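Local coordinates for protein CELL division inhibitor (Pyrococcus furiosus, PDB 1G3Q) that binds ADP and magnesium in a Walker-type nucleotide site and probably hydrolyses ATP as a MinD-family cell division inhibitor, at residues K16-A21 and K224-L229; N22-L27 and R32-V37; T76-V81 and A213-P218. All blocks are in the same frame, centred on the assembly; numbering follows the deposited sequence.

Contact 1: K16-A21 and K224-L229; sequences KTTVTA and KAFVKL. With MG (magnesium ion), chain B; ADP (adenosine-5'-diphosphate), chain C.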
loop_
_atom_site.group_PDB
_atom_site.type_symbol
_atom_site.label_atom_id
_atom_site.label_comp_id
_atom_site.label_asym_id
_atom_site.label_seq_id
_atom_site.Cartn_x
_atom_site.Cartn_y
_atom_site.Cartn_z
ATOM N N LYS A 16 -0.201 6.138 -0.523
ATOM C CA LYS A 16 0.064 4.711 -0.679
ATOM C C LYS A 16 0.567 4.029 0.592
ATOM O O LYS A 16 0.047 2.987 0.996
ATOM C CB LYS A 16 1.058 4.486 -1.826
ATOM C CG LYS A 16 0.479 4.825 -3.195
ATOM C CD LYS A 16 1.492 4.652 -4.324
ATOM C CE LYS A 16 2.503 5.793 -4.371
ATOM N NZ LYS A 16 3.451 5.784 -3.223
ATOM N N THR A 17 1.581 4.602 1.226
ATOM C CA THR A 17 2.101 3.997 2.444
ATOM C C THR A 17 1.061 4.040 3.555
ATOM O O THR A 17 0.898 3.070 4.301
ATOM C CB THR A 17 3.395 4.695 2.893
ATOM O OG1 THR A 17 4.392 4.486 1.891
ATOM C CG2 THR A 17 3.906 4.107 4.212
ATOM N N THR A 18 0.345 5.160 3.644
ATOM C CA THR A 18 -0.694 5.339 4.654
ATOM C C THR A 18 -1.819 4.315 4.475
ATOM O O THR A 18 -2.296 3.722 5.447
ATOM C CB THR A 18 -1.292 6.759 4.591
ATOM O OG1 THR A 18 -0.267 7.725 4.863
ATOM C CG2 THR A 18 -2.408 6.919 5.611
ATOM N N VAL A 19 -2.247 4.112 3.233
ATOM C CA VAL A 19 -3.300 3.142 2.962
ATOM C C VAL A 19 -2.775 1.735 3.246
ATOM O O VAL A 19 -3.457 0.932 3.878
ATOM C CB VAL A 19 -3.786 3.240 1.496
ATOM C CG1 VAL A 19 -4.715 2.077 1.159
ATOM C CG2 VAL A 19 -4.523 4.552 1.298
ATOM N N THR A 20 -1.558 1.441 2.795
ATOM C CA THR A 20 -0.976 0.122 3.031
ATOM C C THR A 20 -0.947 -0.200 4.527
ATOM O O THR A 20 -1.411 -1.256 4.953
ATOM C CB THR A 20 0.473 0.027 2.502
ATOM O OG1 THR A 20 0.498 0.300 1.093
ATOM C CG2 THR A 20 1.029 -1.370 2.749
ATOM N N ALA A 21 -0.385 0.715 5.313
ATOM C CA ALA A 21 -0.275 0.533 6.758
ATOM C C ALA A 21 -1.623 0.416 7.474
ATOM O O ALA A 21 -1.834 -0.516 8.251
ATOM C CB ALA A 21 0.539 1.676 7.366
ATOM N N LYS A 224 -12.177 5.247 11.087
ATOM C CA LYS A 224 -13.428 4.605 10.701
ATOM C C LYS A 224 -13.527 4.337 9.198
ATOM O O LYS A 224 -14.053 3.305 8.789
ATOM C CB LYS A 224 -14.611 5.445 11.188
ATOM C CG LYS A 224 -14.777 5.401 12.705
ATOM C CD LYS A 224 -15.785 6.423 13.217
ATOM C CE LYS A 224 -15.994 6.259 14.719
ATOM N NZ LYS A 224 -16.824 7.346 15.320
ATOM N N ALA A 225 -13.020 5.254 8.378
ATOM C CA ALA A 225 -13.061 5.066 6.931
ATOM C C ALA A 225 -12.191 3.872 6.530
ATOM O O ALA A 225 -12.564 3.090 5.652
ATOM C CB ALA A 225 -12.593 6.328 6.218
ATOM N N PHE A 226 -11.036 3.721 7.175
ATOM C CA PHE A 226 -10.160 2.597 6.858
ATOM C C PHE A 226 -10.762 1.259 7.280
ATOM O O PHE A 226 -10.535 0.239 6.624
ATOM C CB PHE A 226 -8.779 2.785 7.497
ATOM C CG PHE A 226 -7.841 3.614 6.665
ATOM C CD1 PHE A 226 -7.332 4.814 7.146
ATOM C CD2 PHE A 226 -7.481 3.196 5.387
ATOM C CE1 PHE A 226 -6.476 5.590 6.367
ATOM C CE2 PHE A 226 -6.626 3.962 4.596
ATOM C CZ PHE A 226 -6.121 5.164 5.088
ATOM N N VAL A 227 -11.517 1.257 8.375
ATOM C CA VAL A 227 -12.156 0.028 8.833
ATOM C C VAL A 227 -13.171 -0.394 7.771
ATOM O O VAL A 227 -13.275 -1.574 7.442
ATOM C CB VAL A 227 -12.877 0.225 10.187
ATOM C CG1 VAL A 227 -13.690 -1.019 10.533
ATOM C CG2 VAL A 227 -11.851 0.488 11.288
ATOM N N LYS A 228 -13.906 0.578 7.232
ATOM C CA LYS A 228 -14.893 0.302 6.191
ATOM C C LYS A 228 -14.199 -0.185 4.924
ATOM O O LYS A 228 -14.691 -1.090 4.251
ATOM C CB LYS A 228 -15.726 1.550 5.882
ATOM C CG LYS A 228 -16.663 1.953 7.012
ATOM C CD LYS A 228 -17.596 3.079 6.594
ATOM C CE LYS A 228 -18.543 3.458 7.731
ATOM N NZ LYS A 228 -19.548 4.485 7.317
ATOM N N LEU A 229 -13.052 0.409 4.603
ATOM C CA LEU A 229 -12.303 -0.011 3.424
ATOM C C LEU A 229 -11.910 -1.480 3.565
ATOM O O LEU A 229 -12.028 -2.257 2.616
ATOM C CB LEU A 229 -11.033 0.832 3.242
ATOM C CG LEU A 229 -10.143 0.347 2.085
ATOM C CD1 LEU A 229 -10.889 0.524 0.761
ATOM C CD2 LEU A 229 -8.831 1.117 2.057
HETATM MG MG MG B . 5.088 5.937 0.465
HETATM P PB ADP C . 2.821 8.199 -0.466
HETATM O O1B ADP C . 3.976 8.910 -0.974
HETATM O O2B ADP C . 1.783 8.125 -1.505
HETATM O O3B ADP C . 3.098 6.692 0.164
HETATM P PA ADP C . 2.090 8.808 2.199
HETATM O O1A ADP C . 3.337 8.750 2.879
HETATM O O2A ADP C . 1.229 7.688 2.473
HETATM O O3A ADP C . 2.214 9.015 0.701
HETATM O "O5'" ADP C . 1.406 10.052 2.693
HETATM C "C5'" ADP C . 1.993 11.407 2.589
HETATM C "C4'" ADP C . 1.762 12.208 3.820
HETATM O "O4'" ADP C . 0.380 12.656 3.917
HETATM C "C3'" ADP C . 2.004 11.479 5.104
HETATM O "O3'" ADP C . 2.760 12.288 6.001
HETATM C "C2'" ADP C . 0.660 11.187 5.699
HETATM O "O2'" ADP C . 0.599 11.168 7.123
HETATM C "C1'" ADP C . -0.225 12.234 5.170
HETATM N N9 ADP C . -1.584 11.754 4.796
HETATM C C8 ADP C . -2.026 10.747 3.922
HETATM N N7 ADP C . -3.316 10.598 3.840
HETATM C C5 ADP C . -3.798 11.555 4.704
HETATM C C6 ADP C . -5.119 11.924 5.086
HETATM N N6 ADP C . -6.165 11.283 4.563
HETATM N N1 ADP C . -5.277 12.960 6.009
HETATM C C2 ADP C . -4.187 13.601 6.532
HETATM N N3 ADP C . -2.899 13.313 6.225
HETATM C C4 ADP C . -2.764 12.280 5.305
HETATM O O HOH W 1 4.792 4.335 -1.334
HETATM O O HOH W 2 5.666 7.487 2.196
HETATM O O HOH W 3 6.270 7.433 -1.144
HETATM O O HOH W 4 7.266 5.054 0.757
#
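With chi1 near -62° in Thr18, OG1 lies anti to the carbonyl carbon and CG2 anti to the backbone N, which divides the side chain between two tasks: the hydroxyl faces the nucleotide while the methyl meets the Phe226 ring of helix 221-235. In Val19, CG1 is anti to the backbone N and CG2 beside it, CG2 approaching the ring and CG1 approaching Leu229. The ring presents its CE2-CZ end to helix 16-29. Val19 CG2 lies at the ring edge, in its plane, 4.0 Å from Phe226 CE2, and Val19 CA is 3.8 Å from that same CE2. Thr18 CG2 stands 4.1 Å from Phe226 CZ, and Val19 CG1 adds a looser touch on Leu229 CD2. The helix axes, 11.4 Å apart at a crossing angle of -68°, are bridged mainly by this one ring, and no hydrogen bond joins the segments. Phe226 also packs on Ile197 of strand 193-198.

Residues 16-21 form the first turns of the Walker A helix, and their N-terminal end holds the diphosphate. Thr17 N donates to ADP O3B at 2.8 Å with a fairly straight N-H...O angle of 165°, Lys16 N donates to O2B, and Thr18 N and OG1 both grip O2A, the hydroxyl at 2.8 Å from that oxygen. Thr17 OG1 and ADP O3B are two of six magnesium ligands, each about 2.1 Å from the metal; four waters complete the shell, and Asp118 is a second-shell partner of Thr17 OG1. The bent Lys16 chain brings NZ to water 1 and, weakly, to O2B, and Cys119 O gives NZ a further partner. Amides, ammonium group and metal together probably offset the diphosphate charge, while the same turn meets helix 221-235 mainly through carbon atoms, without a hydrogen bond.

Contact 2: N22-L27 and R32-V37; sequences NLSVAL and RKVLAV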
loop_
_atom_site.group_PDB
_atom_site.type_symbol
_atom_site.label_atom_id
_atom_site.label_comp_id
_atom_site.label_asym_id
_atom_site.label_seq_id
_atom_site.Cartn_x
_atom_site.Cartn_y
_atom_site.Cartn_z
ATOM N N ASN A 22 -2.534 1.355 7.224
ATOM C CA ASN A 22 -3.838 1.306 7.882
ATOM C C ASN A 22 -4.685 0.109 7.458
ATOM O O ASN A 22 -5.335 -0.520 8.294
ATOM C CB ASN A 22 -4.617 2.604 7.649
ATOM C CG ASN A 22 -4.117 3.748 8.521
ATOM O OD1 ASN A 22 -3.191 4.472 8.152
ATOM N ND2 ASN A 22 -4.719 3.900 9.692
ATOM N N LEU A 23 -4.680 -0.209 6.166
ATOM C CA LEU A 23 -5.451 -1.349 5.679
ATOM C C LEU A 23 -4.894 -2.638 6.288
ATOM O O LEU A 23 -5.650 -3.532 6.668
ATOM C CB LEU A 23 -5.399 -1.418 4.146
ATOM C CG LEU A 23 -6.194 -2.545 3.474
ATOM C CD1 LEU A 23 -7.658 -2.488 3.914
ATOM C CD2 LEU A 23 -6.081 -2.404 1.958
ATOM N N SER A 24 -3.570 -2.730 6.388
ATOM C CA SER A 24 -2.937 -3.908 6.974
ATOM C C SER A 24 -3.429 -4.145 8.398
ATOM O O SER A 24 -3.823 -5.261 8.757
ATOM C CB SER A 24 -1.413 -3.751 7.007
ATOM O OG SER A 24 -0.852 -3.798 5.711
ATOM N N VAL A 25 -3.389 -3.093 9.211
ATOM C CA VAL A 25 -3.812 -3.192 10.600
ATOM C C VAL A 25 -5.310 -3.474 10.711
ATOM O O VAL A 25 -5.731 -4.276 11.548
ATOM C CB VAL A 25 -3.460 -1.902 11.384
ATOM C CG1 VAL A 25 -3.911 -2.031 12.834
ATOM C CG2 VAL A 25 -1.947 -1.660 11.339
ATOM N N ALA A 26 -6.109 -2.820 9.872
ATOM C CA ALA A 26 -7.553 -3.033 9.887
ATOM C C ALA A 26 -7.868 -4.498 9.570
ATOM O O ALA A 26 -8.654 -5.138 10.270
ATOM C CB ALA A 26 -8.234 -2.115 8.873
ATOM N N LEU A 27 -7.252 -5.029 8.517
ATOM C CA LEU A 27 -7.476 -6.422 8.138
ATOM C C LEU A 27 -6.946 -7.373 9.209
ATOM O O LEU A 27 -7.573 -8.395 9.519
ATOM C CB LEU A 27 -6.805 -6.724 6.792
ATOM C CG LEU A 27 -7.447 -6.118 5.538
ATOM C CD1 LEU A 27 -6.523 -6.321 4.345
ATOM C CD2 LEU A 27 -8.807 -6.776 5.281
ATOM N N ARG A 32 -7.385 -11.491 9.811
ATOM C CA ARG A 32 -6.683 -11.933 8.609
ATOM C C ARG A 32 -5.172 -11.787 8.788
ATOM O O ARG A 32 -4.708 -10.803 9.366
ATOM C CB ARG A 32 -7.133 -11.111 7.396
ATOM C CG ARG A 32 -8.644 -10.951 7.275
ATOM C CD ARG A 32 -9.356 -12.294 7.150
ATOM N NE ARG A 32 -10.807 -12.142 7.252
ATOM C CZ ARG A 32 -11.680 -13.131 7.082
ATOM N NH1 ARG A 32 -12.983 -12.895 7.197
ATOM N NH2 ARG A 32 -11.257 -14.354 6.787
ATOM N N LYS A 33 -4.412 -12.761 8.295
ATOM C CA LYS A 33 -2.954 -12.718 8.402
ATOM C C LYS A 33 -2.426 -11.868 7.254
ATOM O O LYS A 33 -2.579 -12.223 6.083
ATOM C CB LYS A 33 -2.370 -14.131 8.336
ATOM C CG LYS A 33 -0.877 -14.197 8.628
ATOM C CD LYS A 33 -0.368 -15.633 8.591
ATOM C CE LYS A 33 1.141 -15.697 8.769
ATOM N NZ LYS A 33 1.660 -17.091 8.614
ATOM N N VAL A 34 -1.791 -10.754 7.599
ATOM C CA VAL A 34 -1.289 -9.811 6.603
ATOM C C VAL A 34 0.222 -9.602 6.552
ATOM O O VAL A 34 0.899 -9.596 7.579
ATOM C CB VAL A 34 -1.917 -8.419 6.830
ATOM C CG1 VAL A 34 -1.506 -7.470 5.718
ATOM C CG2 VAL A 34 -3.434 -8.531 6.927
ATOM N N LEU A 35 0.738 -9.427 5.339
ATOM C CA LEU A 35 2.151 -9.130 5.135
ATOM C C LEU A 35 2.184 -7.791 4.407
ATOM O O LEU A 35 1.709 -7.681 3.271
ATOM C CB LEU A 35 2.856 -10.177 4.267
ATOM C CG LEU A 35 4.313 -9.774 3.971
ATOM C CD1 LEU A 35 5.116 -9.748 5.276
ATOM C CD2 LEU A 35 4.949 -10.734 2.977
ATOM N N ALA A 36 2.710 -6.769 5.071
ATOM C CA ALA A 36 2.819 -5.447 4.467
ATOM C C ALA A 36 4.206 -5.396 3.834
ATOM O O ALA A 36 5.214 -5.523 4.526
ATOM C CB ALA A 36 2.674 -4.366 5.536
ATOM N N VAL A 37 4.251 -5.218 2.518
ATOM C CA VAL A 37 5.514 -5.191 1.792
ATOM C C VAL A 37 5.908 -3.785 1.339
ATOM O O VAL A 37 5.120 -3.084 0.709
ATOM C CB VAL A 37 5.439 -6.108 0.547
ATOM C CG1 VAL A 37 6.754 -6.075 -0.217
ATOM C CG2 VAL A 37 5.108 -7.541 0.974
#
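A backbone bond from Arg32 N to Leu27 O closes the turn between helix 22-27 and strand 34-37, which run antiparallel at 172° with axes 8.6 Å apart. Arg32 N lies 3.1 Å from Leu27 O, and the N-H...O angle is 156°. Arg32 CB and CG lie beside the same oxygen, CB 3.5 Å from Leu27 O, before a bend at the second side-chain torsion carries the guanidinium group away to a salt bridge with Glu234 of helix 221-235.

Further along the strand, Val34 and Ala36 both point toward the helix. Val34 CG2 packs 3.8 Å from Leu27 CB and lies close to Ser24 O, and Val34 CG1 lies 3.7 Å from Ser24 OG. Ala36 CB meets that hydroxyl oxygen as well, at 3.6 Å from Ser24 OG. The hydroxyl, placed anti to its own carbonyl carbon (chi1 -70°), therefore sits against two methyl groups, yet it is hydrogen-bonded to Thr20 O one helical turn back.

This is the helix-to-strand return of a Rossmann-like P-loop NTPase fold, in which the Walker A helix leads back into a strand of the central sheet. Because Ser24 OG is satisfied within its own helix, the buried polar atom can face an aliphatic strand surface, and across the interface the backbone bond at the turn is accompanied by apolar contacts.

Contact 3: T76-V81 and A213-P218; sequences TQFDNV and AVKYKP
Phe78 CD1 and Lys215 CD approach to 3.4 Å, the tight point of this contact. The methylene comes in at the edge of the ring, near its plane, with Phe78 CE1 next at 3.6 Å from the same carbon. Lys215 reaches it with CG anti to the backbone N (chi1 -168°) and a chain extended beyond CG, long enough to span segments whose nearest CA atoms are 9.0 Å apart. One ring face is covered by the neighbouring Gln77, with CG 3.4 Å above the plane and over the ring centre, and the buried phenyl group also packs on Val25 of helix 16-29 and on Ile211 and Pro212.

The ammonium end behaves differently. No direct hydrogen bond links the segments: Lys215 NZ is 4.0 Å from Gln77 O, and Asp79 OD1 is farther still, at 5.8 Å from Lys215 NZ. Instead, water 5 bridges the two sides, accepting from Lys215 NZ at 2.9 Å and from Asp79 N at 3.0 Å. This half lies among the exposed residues Gln77, Asp79 and Lys215.

Within 76-81, the loop is shaped by a type II beta turn from Phe78 to Val81 and an ST turn in which Thr76 OG1 accepts from Phe78 N, while donating to Val81 O. Lys215 thus sets its aliphatic carbons against an aromatic edge and its charge toward water, with any attraction to Asp79 probably weakened by separation and solvent.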
loop_
_atom_site.group_PDB
_atom_site.type_symbol
_atom_site.label_atom_id
_atom_site.label_comp_id
_atom_site.label_asym_id
_atom_site.label_seq_id
_atom_site.Cartn_x
_atom_site.Cartn_y
_atom_site.Cartn_z
ATOM N N THR A 76 5.133 -7.254 13.951
ATOM C CA THR A 76 4.851 -5.851 14.220
ATOM C C THR A 76 4.077 -5.932 15.531
ATOM O O THR A 76 3.733 -7.029 15.976
ATOM C CB THR A 76 3.949 -5.192 13.158
ATOM O OG1 THR A 76 2.619 -5.711 13.272
ATOM C CG2 THR A 76 4.488 -5.451 11.758
ATOM N N GLN A 77 3.801 -4.792 16.149
ATOM C CA GLN A 77 3.068 -4.786 17.407
ATOM C C GLN A 77 1.577 -5.031 17.176
ATOM O O GLN A 77 0.792 -5.045 18.117
ATOM C CB GLN A 77 3.256 -3.440 18.104
ATOM C CG GLN A 77 2.544 -2.295 17.404
ATOM C CD GLN A 77 3.082 -0.944 17.816
ATOM O OE1 GLN A 77 4.156 -0.527 17.370
ATOM N NE2 GLN A 77 2.349 -0.254 18.678
ATOM N N PHE A 78 1.193 -5.234 15.920
ATOM C CA PHE A 78 -0.208 -5.444 15.582
ATOM C C PHE A 78 -0.550 -6.901 15.309
ATOM O O PHE A 78 0.199 -7.620 14.634
ATOM C CB PHE A 78 -0.564 -4.573 14.374
ATOM C CG PHE A 78 -0.142 -3.142 14.537
ATOM C CD1 PHE A 78 -0.824 -2.300 15.405
ATOM C CD2 PHE A 78 0.986 -2.660 13.886
ATOM C CE1 PHE A 78 -0.387 -0.999 15.629
ATOM C CE2 PHE A 78 1.435 -1.357 14.104
ATOM C CZ PHE A 78 0.750 -0.528 14.975
ATOM N N ASP A 79 -1.688 -7.327 15.853
ATOM C CA ASP A 79 -2.155 -8.697 15.691
ATOM C C ASP A 79 -2.301 -9.093 14.237
ATOM O O ASP A 79 -2.974 -8.409 13.465
ATOM C CB ASP A 79 -3.518 -8.898 16.368
ATOM C CG ASP A 79 -3.427 -8.905 17.875
ATOM O OD1 ASP A 79 -2.300 -8.927 18.409
ATOM O OD2 ASP A 79 -4.491 -8.902 18.525
ATOM N N ASN A 80 -1.664 -10.204 13.882
ATOM C CA ASN A 80 -1.731 -10.763 12.537
ATOM C C ASN A 80 -1.083 -9.924 11.440
ATOM O O ASN A 80 -1.301 -10.173 10.253
ATOM C CB ASN A 80 -3.194 -11.039 12.173
ATOM C CG ASN A 80 -3.905 -11.874 13.225
ATOM O OD1 ASN A 80 -3.429 -12.944 13.606
ATOM N ND2 ASN A 80 -5.050 -11.388 13.699
ATOM N N VAL A 81 -0.277 -8.944 11.827
ATOM C CA VAL A 81 0.380 -8.098 10.839
ATOM C C VAL A 81 1.894 -8.267 10.852
ATOM O O VAL A 81 2.549 -8.092 11.880
ATOM C CB VAL A 81 0.040 -6.610 11.061
ATOM C CG1 VAL A 81 0.747 -5.749 10.018
ATOM C CG2 VAL A 81 -1.463 -6.409 10.975
ATOM N N ALA A 213 -3.363 5.324 12.337
ATOM C CA ALA A 213 -4.532 5.939 12.949
ATOM C C ALA A 213 -5.680 4.971 13.196
ATOM O O ALA A 213 -6.409 5.110 14.178
ATOM C CB ALA A 213 -5.011 7.105 12.093
ATOM N N VAL A 214 -5.844 3.983 12.320
ATOM C CA VAL A 214 -6.938 3.036 12.483
ATOM C C VAL A 214 -6.909 2.426 13.882
ATOM O O VAL A 214 -7.957 2.120 14.445
ATOM C CB VAL A 214 -6.898 1.918 11.398
ATOM C CG1 VAL A 214 -5.691 1.024 11.596
ATOM C CG2 VAL A 214 -8.185 1.103 11.443
ATOM N N LYS A 215 -5.715 2.273 14.453
ATOM C CA LYS A 215 -5.609 1.717 15.797
ATOM C C LYS A 215 -5.270 2.775 16.845
ATOM O O LYS A 215 -5.831 2.771 17.938
ATOM C CB LYS A 215 -4.560 0.603 15.851
ATOM C CG LYS A 215 -4.619 -0.194 17.156
ATOM C CD LYS A 215 -3.618 -1.342 17.179
ATOM C CE LYS A 215 -3.725 -2.117 18.479
ATOM N NZ LYS A 215 -2.704 -3.192 18.581
ATOM N N TYR A 216 -4.357 3.682 16.507
ATOM C CA TYR A 216 -3.930 4.731 17.432
ATOM C C TYR A 216 -5.095 5.626 17.872
ATOM O O TYR A 216 -5.258 5.896 19.059
ATOM C CB TYR A 216 -2.816 5.565 16.782
ATOM C CG TYR A 216 -2.079 6.507 17.721
ATOM C CD1 TYR A 216 -1.621 6.076 18.967
ATOM C CD2 TYR A 216 -1.798 7.817 17.337
ATOM C CE1 TYR A 216 -0.894 6.940 19.808
ATOM C CE2 TYR A 216 -1.078 8.680 18.165
ATOM C CZ TYR A 216 -0.632 8.236 19.396
ATOM O OH TYR A 216 0.057 9.105 20.218
ATOM N N LYS A 217 -5.900 6.088 16.916
ATOM C CA LYS A 217 -7.055 6.937 17.231
ATOM C C LYS A 217 -8.270 6.320 16.534
ATOM O O LYS A 217 -8.753 6.827 15.519
ATOM C CB LYS A 217 -6.793 8.370 16.753
ATOM C CG LYS A 217 -5.521 8.966 17.368
ATOM C CD LYS A 217 -5.293 10.428 16.995
ATOM C CE LYS A 217 -6.368 11.324 17.585
ATOM N NZ LYS A 217 -6.017 12.762 17.447
ATOM N N PRO A 218 -8.786 5.217 17.097
ATOM C CA PRO A 218 -9.929 4.445 16.603
ATOM C C PRO A 218 -11.275 5.135 16.378
ATOM O O PRO A 218 -12.121 4.594 15.670
ATOM C CB PRO A 218 -10.020 3.298 17.608
ATOM C CG PRO A 218 -9.594 3.940 18.868
ATOM C CD PRO A 218 -8.387 4.736 18.434
HETATM O O HOH W 5 -3.632 -5.229 16.793
#

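Helix 16-29 joins contacts 1 and 2, whose centres are about 10 Å apart: its first turns hold ADP and magnesium, and its later turns pack on strand 34-38. Phe226 also packs on the next helical turn, its CG 3.5 Å from Asn22 CB. Contact 3 is farther from the chain's centre, about 15 Å against 9 and 10 Å for contacts 1 and 2 (centre to centre). Its centre is about 9 Å from that of contact 2, and Val34 N is 2.8 Å from Asn80 O, a probable hydrogen bond. Val214 CG2 and Val227 CG2, 3.7 Å apart, tie contact 3 to helix 221-235. Only contact 1 touches the nucleotide; the Ser24 side chain is about 12 Å from ADP.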